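Local coordinates for protein UDP-N-acetylglucosamine 4,6-dehydratase (Vibrio fischeri, PDB 3PVZ) that binds NAD in a Rossmann-type fold and probably acts as a lyase that dehydrates UDP-N-acetylglucosamine, at residues A24-L29 with F56-Q61; M137-V142 with Q363-R368; E183-R188 with L356-I361; C248-N253 with M334-N339. One frame throughout, in Å; residues are numbered along the deposited sequence.

Interaction 1: residues A24-L29 with F56-Q61; sequences ANEKEL and FKRNPQ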
# COMPACT_ATOMS: atom_id res chain seq x y z
N ALA A 24 -29.50 14.25 12.75
CA ALA A 24 -29.98 14.21 14.13
C ALA A 24 -28.86 14.33 15.18
O ALA A 24 -29.10 14.77 16.29
CB ALA A 24 -30.80 12.92 14.36
N ASN A 25 -27.63 13.93 14.84
CA ASN A 25 -26.52 13.88 15.81
C ASN A 25 -25.40 14.86 15.50
O ASN A 25 -24.36 14.83 16.14
CB ASN A 25 -25.99 12.45 15.86
CG ASN A 25 -26.96 11.53 16.58
OD1 ASN A 25 -27.10 11.61 17.80
ND2 ASN A 25 -27.69 10.71 15.83
N GLU A 26 -25.62 15.70 14.49
CA GLU A 26 -24.59 16.57 13.96
C GLU A 26 -24.05 17.48 15.04
O GLU A 26 -22.86 17.65 15.14
CB GLU A 26 -25.12 17.43 12.80
CG GLU A 26 -24.04 18.21 12.02
CD GLU A 26 -22.83 17.34 11.59
OE1 GLU A 26 -23.03 16.32 10.90
OE2 GLU A 26 -21.67 17.65 11.98
N LYS A 27 -24.93 18.03 15.87
CA LYS A 27 -24.53 19.03 16.81
C LYS A 27 -23.60 18.38 17.82
O LYS A 27 -22.57 18.95 18.20
CB LYS A 27 -25.74 19.65 17.51
CG LYS A 27 -25.40 20.85 18.41
CD LYS A 27 -25.82 22.18 17.77
CE LYS A 27 -26.09 23.29 18.82
NZ LYS A 27 -27.19 24.23 18.32
N GLU A 28 -23.98 17.18 18.26
CA GLU A 28 -23.19 16.45 19.26
C GLU A 28 -21.91 15.94 18.64
O GLU A 28 -20.88 15.99 19.28
CB GLU A 28 -23.95 15.30 19.88
CG GLU A 28 -23.16 14.53 20.90
CD GLU A 28 -24.06 13.68 21.79
OE1 GLU A 28 -25.17 13.28 21.37
OE2 GLU A 28 -23.64 13.45 22.91
N LEU A 29 -21.96 15.53 17.38
CA LEU A 29 -20.73 15.14 16.69
C LEU A 29 -19.70 16.31 16.71
O LEU A 29 -18.50 16.12 17.00
CB LEU A 29 -21.02 14.75 15.25
CG LEU A 29 -21.54 13.34 15.01
CD1 LEU A 29 -22.04 13.21 13.56
CD2 LEU A 29 -20.50 12.31 15.29
N PHE A 56 -12.08 15.60 10.00
CA PHE A 56 -11.48 16.88 9.67
C PHE A 56 -12.51 18.01 9.47
O PHE A 56 -12.29 19.13 9.91
CB PHE A 56 -10.63 16.72 8.41
CG PHE A 56 -9.76 17.91 8.14
CD1 PHE A 56 -10.27 19.00 7.48
CD2 PHE A 56 -8.46 17.96 8.58
CE1 PHE A 56 -9.49 20.11 7.26
CE2 PHE A 56 -7.65 19.08 8.33
CZ PHE A 56 -8.19 20.16 7.66
N LYS A 57 -13.61 17.73 8.78
CA LYS A 57 -14.60 18.75 8.43
C LYS A 57 -15.36 19.22 9.67
O LYS A 57 -16.06 20.24 9.61
CB LYS A 57 -15.58 18.19 7.37
CG LYS A 57 -16.49 17.07 7.81
CD LYS A 57 -17.64 16.77 6.81
CE LYS A 57 -17.25 15.75 5.75
NZ LYS A 57 -18.46 15.21 4.94
N ARG A 58 -15.27 18.47 10.77
CA ARG A 58 -15.90 18.86 12.04
C ARG A 58 -14.91 19.48 13.04
O ARG A 58 -15.16 19.52 14.27
CB ARG A 58 -16.56 17.64 12.65
CG ARG A 58 -17.82 17.23 11.81
CD ARG A 58 -18.50 16.06 12.37
NE ARG A 58 -19.72 15.76 11.63
CZ ARG A 58 -19.80 14.95 10.55
NH1 ARG A 58 -18.73 14.33 10.03
NH2 ARG A 58 -20.97 14.78 9.95
N ASN A 59 -13.76 19.90 12.49
CA ASN A 59 -12.80 20.79 13.14
C ASN A 59 -12.22 20.25 14.45
O ASN A 59 -12.44 20.83 15.48
CB ASN A 59 -13.45 22.14 13.35
CG ASN A 59 -12.51 23.15 13.93
OD1 ASN A 59 -11.32 23.19 13.57
ND2 ASN A 59 -12.99 23.91 14.92
N PRO A 60 -11.49 19.13 14.40
CA PRO A 60 -11.00 18.41 15.55
C PRO A 60 -9.81 19.10 16.25
O PRO A 60 -9.02 19.79 15.58
CB PRO A 60 -10.46 17.14 14.94
CG PRO A 60 -9.98 17.54 13.59
CD PRO A 60 -10.99 18.57 13.12
N GLN A 61 -9.62 18.80 17.54
CA GLN A 61 -8.55 19.45 18.31
C GLN A 61 -7.22 18.92 17.80
O GLN A 61 -6.23 19.63 17.66
CB GLN A 61 -8.72 19.14 19.78
CG GLN A 61 -8.81 20.23 20.80
CD GLN A 61 -8.95 19.57 22.19
OE1 GLN A 61 -8.35 18.59 22.38
NE2 GLN A 61 -9.77 20.07 23.09
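Glu26 and Arg58 meet as a bidentate, side-on salt bridge, each carboxylate oxygen taking one nitrogen. Arg58 NH2 lies 2.7 Å from Glu26 OE1, and the bond is nearly straight, with an N-H...O angle of 169°. Arg58 NE reaches Glu26 OE2 at the same distance of 2.7 Å, but here the bond bends to 149° and the oxygen is tilted from the guanidinium plane. Both oxygens use their syn lone pairs and OE1 lies in the guanidinium plane, the evidence that the two flat groups meet edge to edge; the 19° between their planes agrees with this. Glu26 bends at its second torsion, which brings its end nearer to Arg58 than its first side-chain bond would suggest, whereas Arg58 runs extended from CG to NE. The pairing ties helix 19-34 to the type I beta turn of Phe56 to Asn59, which starts at the last residue of helix 46-56 and leads into strand 62-66, the strand beside 37-41 in the parallel part of the Rossmann-type sheet. The contact lies away from the NAD site. The close-packed side belongs to Leu29, whose CD1 sits over one face of the guanidinium, 4.0 Å from Arg58 NE; Leu29 CB comes equally near to Arg58 CD, at 4.0 Å. Arg58 is buried, its NH1 forms a salt bridge with Glu54, and its side chain also touches Leu245 of helix 237-250. The side nearer solvent is that of Glu26, partly exposed but firmly held, since its OE2 accepts a further hydrogen bond from Gln30 NE2.

Interaction 2: residues M137-V142 with Q363-R368; sequences MIDVNV and QMKTDR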
# COMPACT_ATOMS: atom_id res chain seq x y z
N MSE A 137 -0.30 -10.91 7.01
CA MSE A 137 -1.71 -10.61 7.20
C MSE A 137 -2.06 -10.85 8.65
O MSE A 137 -2.85 -10.15 9.22
CB MSE A 137 -2.56 -11.52 6.24
CG MSE A 137 -3.94 -11.91 6.75
SE MSE A 137 -4.96 -13.07 5.54
CE MSE A 137 -5.52 -11.45 4.52
N ILE A 138 -1.47 -11.87 9.24
CA ILE A 138 -1.68 -12.15 10.66
C ILE A 138 -1.06 -11.02 11.50
O ILE A 138 -1.66 -10.62 12.50
CB ILE A 138 -1.06 -13.50 11.08
CG1 ILE A 138 -1.87 -14.66 10.53
CG2 ILE A 138 -0.99 -13.60 12.59
CD1 ILE A 138 -1.09 -15.94 10.56
N ASP A 139 0.10 -10.52 11.09
CA ASP A 139 0.81 -9.48 11.84
C ASP A 139 0.05 -8.17 11.77
O ASP A 139 -0.16 -7.50 12.82
CB ASP A 139 2.24 -9.25 11.32
CG ASP A 139 3.24 -10.25 11.88
OD1 ASP A 139 2.94 -10.85 12.94
OD2 ASP A 139 4.33 -10.45 11.26
N VAL A 140 -0.37 -7.83 10.55
CA VAL A 140 -1.14 -6.60 10.32
C VAL A 140 -2.56 -6.71 10.90
O VAL A 140 -3.03 -5.76 11.53
CB VAL A 140 -1.23 -6.22 8.85
CG1 VAL A 140 -2.21 -5.03 8.68
CG2 VAL A 140 0.15 -5.89 8.28
N ASN A 141 -3.25 -7.84 10.71
CA ASN A 141 -4.64 -7.84 11.09
C ASN A 141 -4.78 -8.23 12.58
O ASN A 141 -5.66 -7.72 13.22
CB ASN A 141 -5.53 -8.77 10.24
CG ASN A 141 -5.63 -8.38 8.77
OD1 ASN A 141 -5.25 -7.28 8.32
ND2 ASN A 141 -6.17 -9.33 7.99
N VAL A 142 -3.94 -9.12 13.11
CA VAL A 142 -4.09 -9.54 14.53
C VAL A 142 -3.15 -8.76 15.49
O VAL A 142 -3.61 -7.95 16.31
CB VAL A 142 -3.88 -11.06 14.70
CG1 VAL A 142 -4.16 -11.53 16.14
CG2 VAL A 142 -4.79 -11.83 13.69
N GLN A 363 7.18 -18.66 17.58
CA GLN A 363 8.15 -19.72 17.31
C GLN A 363 8.33 -19.96 15.81
O GLN A 363 9.42 -20.29 15.38
CB GLN A 363 7.78 -21.05 18.00
CG GLN A 363 8.93 -22.12 18.02
CD GLN A 363 10.13 -21.74 18.94
OE1 GLN A 363 9.96 -21.52 20.15
NE2 GLN A 363 11.35 -21.67 18.36
N MSE A 364 7.29 -19.81 15.02
CA MSE A 364 7.49 -19.84 13.59
C MSE A 364 8.44 -18.71 13.20
O MSE A 364 9.33 -18.90 12.39
CB MSE A 364 6.16 -19.70 12.85
CG MSE A 364 5.28 -20.94 12.89
SE MSE A 364 3.60 -20.62 11.95
CE MSE A 364 2.38 -21.30 13.33
N LYS A 365 8.26 -17.53 13.77
CA LYS A 365 9.13 -16.40 13.46
C LYS A 365 10.58 -16.59 13.93
O LYS A 365 11.50 -16.05 13.33
CB LYS A 365 8.57 -15.13 14.06
CG LYS A 365 7.33 -14.61 13.36
CD LYS A 365 6.83 -13.41 14.04
CE LYS A 365 5.48 -12.97 13.52
NZ LYS A 365 5.04 -11.64 14.12
N THR A 366 10.76 -17.35 15.00
CA THR A 366 12.07 -17.60 15.55
C THR A 366 12.78 -18.57 14.65
O THR A 366 13.95 -18.37 14.33
CB THR A 366 11.97 -18.17 16.97
OG1 THR A 366 11.52 -17.13 17.85
CG2 THR A 366 13.32 -18.71 17.47
N ASP A 367 12.06 -19.60 14.21
CA ASP A 367 12.60 -20.61 13.34
C ASP A 367 12.96 -20.08 11.94
O ASP A 367 13.69 -20.72 11.19
CB ASP A 367 11.63 -21.80 13.23
CG ASP A 367 11.31 -22.43 14.59
OD1 ASP A 367 12.05 -22.18 15.56
OD2 ASP A 367 10.31 -23.18 14.69
N ARG A 368 12.45 -18.89 11.62
CA ARG A 368 12.66 -18.22 10.34
C ARG A 368 12.11 -19.03 9.20
O ARG A 368 12.48 -18.82 8.04
CB ARG A 368 14.14 -17.88 10.06
CG ARG A 368 14.98 -17.25 11.18
CD ARG A 368 14.32 -16.10 11.88
NE ARG A 368 14.86 -14.78 11.54
CZ ARG A 368 14.51 -13.66 12.19
NH1 ARG A 368 13.65 -13.73 13.20
NH2 ARG A 368 15.02 -12.47 11.85
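Asp139 and Lys365 are the closest backbone pair between segments 137-142 and 363-368, yet their CA atoms stand 10.9 Å apart, and the extended Lys365 spans most of the gap. The contact is thus a single surface salt bridge between two helices, 131-154 and 351-367, the first belonging to the NAD-binding Rossmann-type fold: Val140, next to Asp139, touches the dinucleotide. The side chains approach from opposite directions. Lys365 has CG anti to its carbonyl carbon (chi1 -72°) and is extended beyond CG, a shape that carries the ammonium across to the carboxylate. There NZ donates to Asp139 OD1, meeting it on the syn side, 23° out of the carboxylate plane; the modelled separation of 2.5 Å is shorter than expected, and its exact value is doubtful. Across the subunit interface, Glu102 of the second subunit brings a like charge close to Asp139 OD2, which the ammonium would probably help to offset. Arg368, the first residue to leave the helix and with positive phi, turns its side chain back: its NH1 donates to Lys365 O at 3.2 Å. Lys365 NZ is 3.2 Å from Asp139 OD2, the other carboxylate oxygen.

Interaction 3: residues E183-R188 with L356-I361; sequences EMFLMR and LFEQKI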
# COMPACT_ATOMS: atom_id res chain seq x y z
N GLU A 183 -10.87 -10.59 16.49
CA GLU A 183 -12.04 -10.35 17.36
C GLU A 183 -11.87 -11.01 18.74
O GLU A 183 -12.27 -10.45 19.76
CB GLU A 183 -13.30 -10.91 16.69
CG GLU A 183 -14.60 -10.69 17.46
CD GLU A 183 -15.85 -11.29 16.78
OE1 GLU A 183 -15.75 -12.34 16.10
OE2 GLU A 183 -16.95 -10.71 16.96
N MSE A 184 -11.26 -12.16 18.79
CA MSE A 184 -10.96 -12.81 20.09
C MSE A 184 -10.01 -11.92 20.92
O MSE A 184 -10.24 -11.66 22.10
CB MSE A 184 -10.29 -14.16 19.87
CG MSE A 184 -11.16 -15.17 19.17
SE MSE A 184 -10.18 -16.82 18.80
CE MSE A 184 -11.52 -17.79 17.81
N PHE A 185 -8.95 -11.43 20.27
CA PHE A 185 -8.01 -10.53 20.93
C PHE A 185 -8.69 -9.26 21.35
O PHE A 185 -8.37 -8.71 22.40
CB PHE A 185 -6.77 -10.22 20.05
CG PHE A 185 -5.75 -11.32 20.02
CD1 PHE A 185 -4.74 -11.37 20.96
CD2 PHE A 185 -5.86 -12.36 19.11
CE1 PHE A 185 -3.81 -12.41 20.98
CE2 PHE A 185 -4.96 -13.41 19.10
CZ PHE A 185 -3.91 -13.44 20.03
N LEU A 186 -9.57 -8.75 20.50
CA LEU A 186 -10.37 -7.56 20.76
C LEU A 186 -11.28 -7.78 21.99
O LEU A 186 -11.46 -6.91 22.79
CB LEU A 186 -11.29 -7.29 19.58
CG LEU A 186 -11.07 -6.17 18.59
CD1 LEU A 186 -9.68 -6.21 18.00
CD2 LEU A 186 -12.18 -6.23 17.49
N MSE A 187 -11.88 -8.94 22.09
CA MSE A 187 -12.75 -9.21 23.20
C MSE A 187 -11.94 -9.16 24.49
O MSE A 187 -12.44 -8.66 25.47
CB MSE A 187 -13.50 -10.55 23.06
CG MSE A 187 -14.65 -10.59 22.05
SE MSE A 187 -15.91 -9.05 22.00
CE MSE A 187 -15.06 -7.99 20.55
N ARG A 188 -10.70 -9.65 24.50
CA ARG A 188 -9.89 -9.60 25.72
C ARG A 188 -9.59 -8.17 26.08
O ARG A 188 -9.71 -7.79 27.25
CB ARG A 188 -8.58 -10.34 25.59
CG ARG A 188 -7.68 -10.17 26.79
CD ARG A 188 -6.56 -11.24 26.85
NE ARG A 188 -5.55 -11.01 25.82
CZ ARG A 188 -4.48 -11.76 25.65
NH1 ARG A 188 -3.63 -11.47 24.68
NH2 ARG A 188 -4.26 -12.83 26.43
N LEU A 356 -1.61 -19.63 23.14
CA LEU A 356 -1.16 -20.62 22.16
C LEU A 356 -0.77 -19.95 20.84
O LEU A 356 0.31 -20.20 20.31
CB LEU A 356 -2.26 -21.65 21.89
CG LEU A 356 -1.99 -22.81 20.92
CD1 LEU A 356 -0.91 -23.71 21.45
CD2 LEU A 356 -3.24 -23.64 20.70
N PHE A 357 -1.67 -19.09 20.36
CA PHE A 357 -1.50 -18.43 19.08
C PHE A 357 -0.25 -17.55 19.14
O PHE A 357 0.58 -17.62 18.26
CB PHE A 357 -2.76 -17.61 18.76
CG PHE A 357 -2.80 -17.04 17.37
CD1 PHE A 357 -3.21 -17.82 16.30
CD2 PHE A 357 -2.44 -15.74 17.12
CE1 PHE A 357 -3.26 -17.31 15.02
CE2 PHE A 357 -2.47 -15.23 15.83
CZ PHE A 357 -2.89 -16.04 14.78
N GLU A 358 -0.10 -16.76 20.18
CA GLU A 358 1.11 -15.94 20.32
C GLU A 358 2.36 -16.81 20.44
O GLU A 358 3.39 -16.47 19.92
CB GLU A 358 1.04 -15.04 21.54
CG GLU A 358 -0.04 -13.97 21.49
CD GLU A 358 -0.38 -13.41 22.88
OE1 GLU A 358 -0.11 -14.13 23.88
OE2 GLU A 358 -0.90 -12.26 22.96
N GLN A 359 2.26 -17.94 21.13
CA GLN A 359 3.42 -18.81 21.33
C GLN A 359 3.84 -19.50 20.03
O GLN A 359 5.00 -19.43 19.65
CB GLN A 359 3.15 -19.84 22.44
CG GLN A 359 4.37 -20.70 22.78
CD GLN A 359 4.04 -21.90 23.66
OE1 GLN A 359 2.89 -22.38 23.71
NE2 GLN A 359 5.06 -22.41 24.36
N LYS A 360 2.89 -20.16 19.37
CA LYS A 360 3.14 -20.83 18.09
C LYS A 360 3.53 -19.88 16.93
O LYS A 360 4.35 -20.23 16.11
CB LYS A 360 1.91 -21.64 17.66
CG LYS A 360 1.65 -22.84 18.53
CD LYS A 360 2.41 -24.05 18.05
CE LYS A 360 2.30 -25.21 19.03
NZ LYS A 360 2.78 -24.84 20.41
N ILE A 361 2.92 -18.69 16.85
CA ILE A 361 3.32 -17.74 15.81
C ILE A 361 4.74 -17.23 16.09
O ILE A 361 5.57 -17.23 15.18
CB ILE A 361 2.36 -16.56 15.66
CG1 ILE A 361 1.03 -17.01 15.06
CG2 ILE A 361 2.97 -15.49 14.74
CD1 ILE A 361 1.07 -17.23 13.55
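Phe185 is met by two neighbouring residues of helix 351-367, Phe357 and Glu358. Its CE2 approaches Phe357 CD2 at 4.0 Å, an oblique apolar contact between two buried rings. At another part of its rim, Phe185 CE1 lies 3.5 Å from Glu358 OE2; the oxygen sits in the ring plane, so it faces the ring edge, where the hydrogens carry slight positive charge. The carboxylate itself is turned well away from the plane of the ring. The same oxygen takes a weak hydrogen bond from Arg188 NH1, at 3.3 Å and 139°, within a salt bridge. OE2 meets the guanidinium at its edge, in plane, with the carboxylate plane turned by 42°. The contact is helix-to-helix packing, between helix 174-189, which precedes strand 194-198 of the Rossmann-type sheet, and the later helix 351-367. The short segments cross at -126°, and their axes come no closer than 13.1 Å, a wide separation consistent with large side chains filling the gap. Glu358 spans it with a chain extended beyond CG, while Arg188 bends at its third torsion and comes from the opposite direction. The stronger polar partner of Arg188 is Gln351, whose OE1 accepts from NH2, and the arginine side chain also touches Leu354. Farther out, Ile361 CG1 covers one face of the Phe357 ring, 3.9 Å above its plane and over the centre. Phe143 of helix 131-154 meets the Phe357 ring too, and Val142 of that helix packs against Phe185.

Interaction 4: residues C248-N253 with M334-N339; sequences CIFGEN and MARFDN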
# COMPACT_ATOMS: atom_id res chain seq x y z
N CYS A 248 -17.49 5.03 16.23
CA CYS A 248 -16.46 5.69 17.07
C CYS A 248 -16.98 6.54 18.22
O CYS A 248 -16.57 6.34 19.36
CB CYS A 248 -15.51 6.58 16.23
SG CYS A 248 -14.09 7.07 17.22
N ILE A 249 -17.81 7.52 17.92
CA ILE A 249 -18.25 8.47 18.91
C ILE A 249 -19.40 7.91 19.76
O ILE A 249 -19.37 8.05 20.97
CB ILE A 249 -18.81 9.74 18.27
CG1 ILE A 249 -17.79 10.43 17.36
CG2 ILE A 249 -19.37 10.69 19.41
CD1 ILE A 249 -16.51 10.82 18.00
N PHE A 250 -20.36 7.26 19.13
CA PHE A 250 -21.59 6.76 19.81
C PHE A 250 -21.63 5.27 20.16
O PHE A 250 -22.49 4.85 20.90
CB PHE A 250 -22.83 7.12 18.96
CG PHE A 250 -23.02 8.61 18.77
CD1 PHE A 250 -23.44 9.40 19.83
CD2 PHE A 250 -22.74 9.22 17.57
CE1 PHE A 250 -23.61 10.78 19.70
CE2 PHE A 250 -22.93 10.64 17.39
CZ PHE A 250 -23.34 11.41 18.45
N GLY A 251 -20.71 4.47 19.65
CA GLY A 251 -20.70 3.06 19.96
C GLY A 251 -20.36 2.77 21.43
O GLY A 251 -19.43 3.39 22.01
N GLU A 252 -21.09 1.83 22.03
CA GLU A 252 -20.72 1.38 23.34
C GLU A 252 -19.74 0.23 23.21
O GLU A 252 -19.63 -0.37 22.15
CB GLU A 252 -21.96 0.95 24.12
CG GLU A 252 -22.88 2.11 24.38
CD GLU A 252 -24.07 1.69 25.20
OE1 GLU A 252 -23.88 1.49 26.42
OE2 GLU A 252 -25.16 1.55 24.63
N ASN A 253 -19.05 -0.07 24.31
CA ASN A 253 -18.15 -1.24 24.36
C ASN A 253 -18.84 -2.44 23.76
O ASN A 253 -19.88 -2.83 24.23
CB ASN A 253 -17.67 -1.58 25.79
CG ASN A 253 -16.38 -2.45 25.79
OD1 ASN A 253 -15.67 -2.54 24.77
ND2 ASN A 253 -16.06 -3.07 26.93
N MSE A 334 -32.07 -2.28 17.17
CA MSE A 334 -32.56 -1.62 15.96
C MSE A 334 -33.36 -0.36 16.28
O MSE A 334 -33.81 0.34 15.35
CB MSE A 334 -33.43 -2.57 15.12
CG MSE A 334 -32.75 -3.89 14.75
SE MSE A 334 -31.06 -3.65 13.80
CE MSE A 334 -31.74 -3.92 11.99
N ALA A 335 -33.50 -0.07 17.57
CA ALA A 335 -34.28 1.09 18.06
C ALA A 335 -33.50 2.40 18.17
O ALA A 335 -34.06 3.46 17.97
CB ALA A 335 -34.91 0.76 19.43
N ARG A 336 -32.21 2.32 18.51
CA ARG A 336 -31.43 3.53 18.80
C ARG A 336 -31.28 4.48 17.61
O ARG A 336 -31.34 5.69 17.76
CB ARG A 336 -30.06 3.15 19.34
CG ARG A 336 -29.20 4.33 19.65
CD ARG A 336 -28.00 3.94 20.48
NE ARG A 336 -27.26 5.13 20.86
CZ ARG A 336 -25.98 5.17 21.23
NH1 ARG A 336 -25.22 4.09 21.27
NH2 ARG A 336 -25.47 6.31 21.56
N PHE A 337 -31.06 3.94 16.43
CA PHE A 337 -30.90 4.77 15.25
C PHE A 337 -31.90 4.34 14.18
O PHE A 337 -32.33 3.20 14.13
CB PHE A 337 -29.47 4.67 14.70
CG PHE A 337 -28.42 5.18 15.64
CD1 PHE A 337 -28.32 6.54 15.90
CD2 PHE A 337 -27.52 4.31 16.26
CE1 PHE A 337 -27.36 7.01 16.77
CE2 PHE A 337 -26.53 4.78 17.10
CZ PHE A 337 -26.45 6.12 17.36
N ASP A 338 -32.24 5.29 13.31
CA ASP A 338 -33.12 5.05 12.19
C ASP A 338 -32.47 4.25 11.07
O ASP A 338 -33.07 3.30 10.56
CB ASP A 338 -33.68 6.38 11.64
CG ASP A 338 -34.78 6.97 12.55
OD1 ASP A 338 -35.19 6.31 13.55
OD2 ASP A 338 -35.23 8.11 12.28
N ASN A 339 -31.24 4.63 10.72
CA ASN A 339 -30.51 4.07 9.54
C ASN A 339 -29.43 3.04 9.90
O ASN A 339 -28.98 2.31 9.05
CB ASN A 339 -29.83 5.20 8.75
CG ASN A 339 -30.74 6.46 8.57
OD1 ASN A 339 -30.33 7.60 8.92
ND2 ASN A 339 -31.93 6.25 7.99
O HOH W 1 -25.53 1.53 21.69
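Phe250 O is gripped by both terminal nitrogens of Arg336. The stronger bond comes from NH1, at 2.9 Å from Phe250 O with an N-H...O angle of 141°; the second, from Arg336 NH2, is weak and long at 3.4 Å. The NH1 donor is tilted 31° from the carbonyl plane, and the oxygen is likewise off the guanidinium plane, so the grip is slanted. Arg336 reaches it with CG anti to the backbone N (chi1 180°) and a chain extended as far as NE. The carbonyl belongs to the last residue of helix 237-250, just before Gly251 leaves helical geometry, so the arginine binds a carbonyl at the C-terminal end of the helix, where the helix dipole would probably favour a positive charge. This joins that helix to the loop between strands 332-333 and 340-344, at one margin of the mixed sheet and away from the NAD site. A water links the exposed Glu252 to the same guanidinium: it accepts from Arg336 NH1 at 2.6 Å and donates to Glu252 OE2 at 3.0 Å. No N-H of the arginine points directly at that carboxylate. Phe337 CZ touches Phe250 CB at 4.1 Å with the edge of its ring and also lies against one guanidinium face, offset toward the rim. The Phe250 ring stands almost perpendicular to the guanidinium, while Ile249 CG2 covers one face of the Phe250 ring, 3.9 Å above the plane.

How the interactions relate
The four contacts form two clusters. Interactions 1 and 4, with centres about 16 Å apart, touch through the Phe250 ring, which packs against Asn25, Glu28 and Leu29, so helices 19-34 and 237-250 are joined with the loop before strand 340-344. Interactions 2 and 3 have centres about 12 Å apart, share helix 351-367 and touch where Ile138 meets Phe357 and Ile361. Centres of interactions 1 and 2 are about 39 Å apart, on opposite sides of the chain's centre. Along the chain, interaction 1 closes first; interaction 4 is nested within interaction 3, itself nested within interaction 2. The late helix 351-367 packs on helices 131-154 and 174-189, bringing a C-terminal part back against the NAD-binding fold.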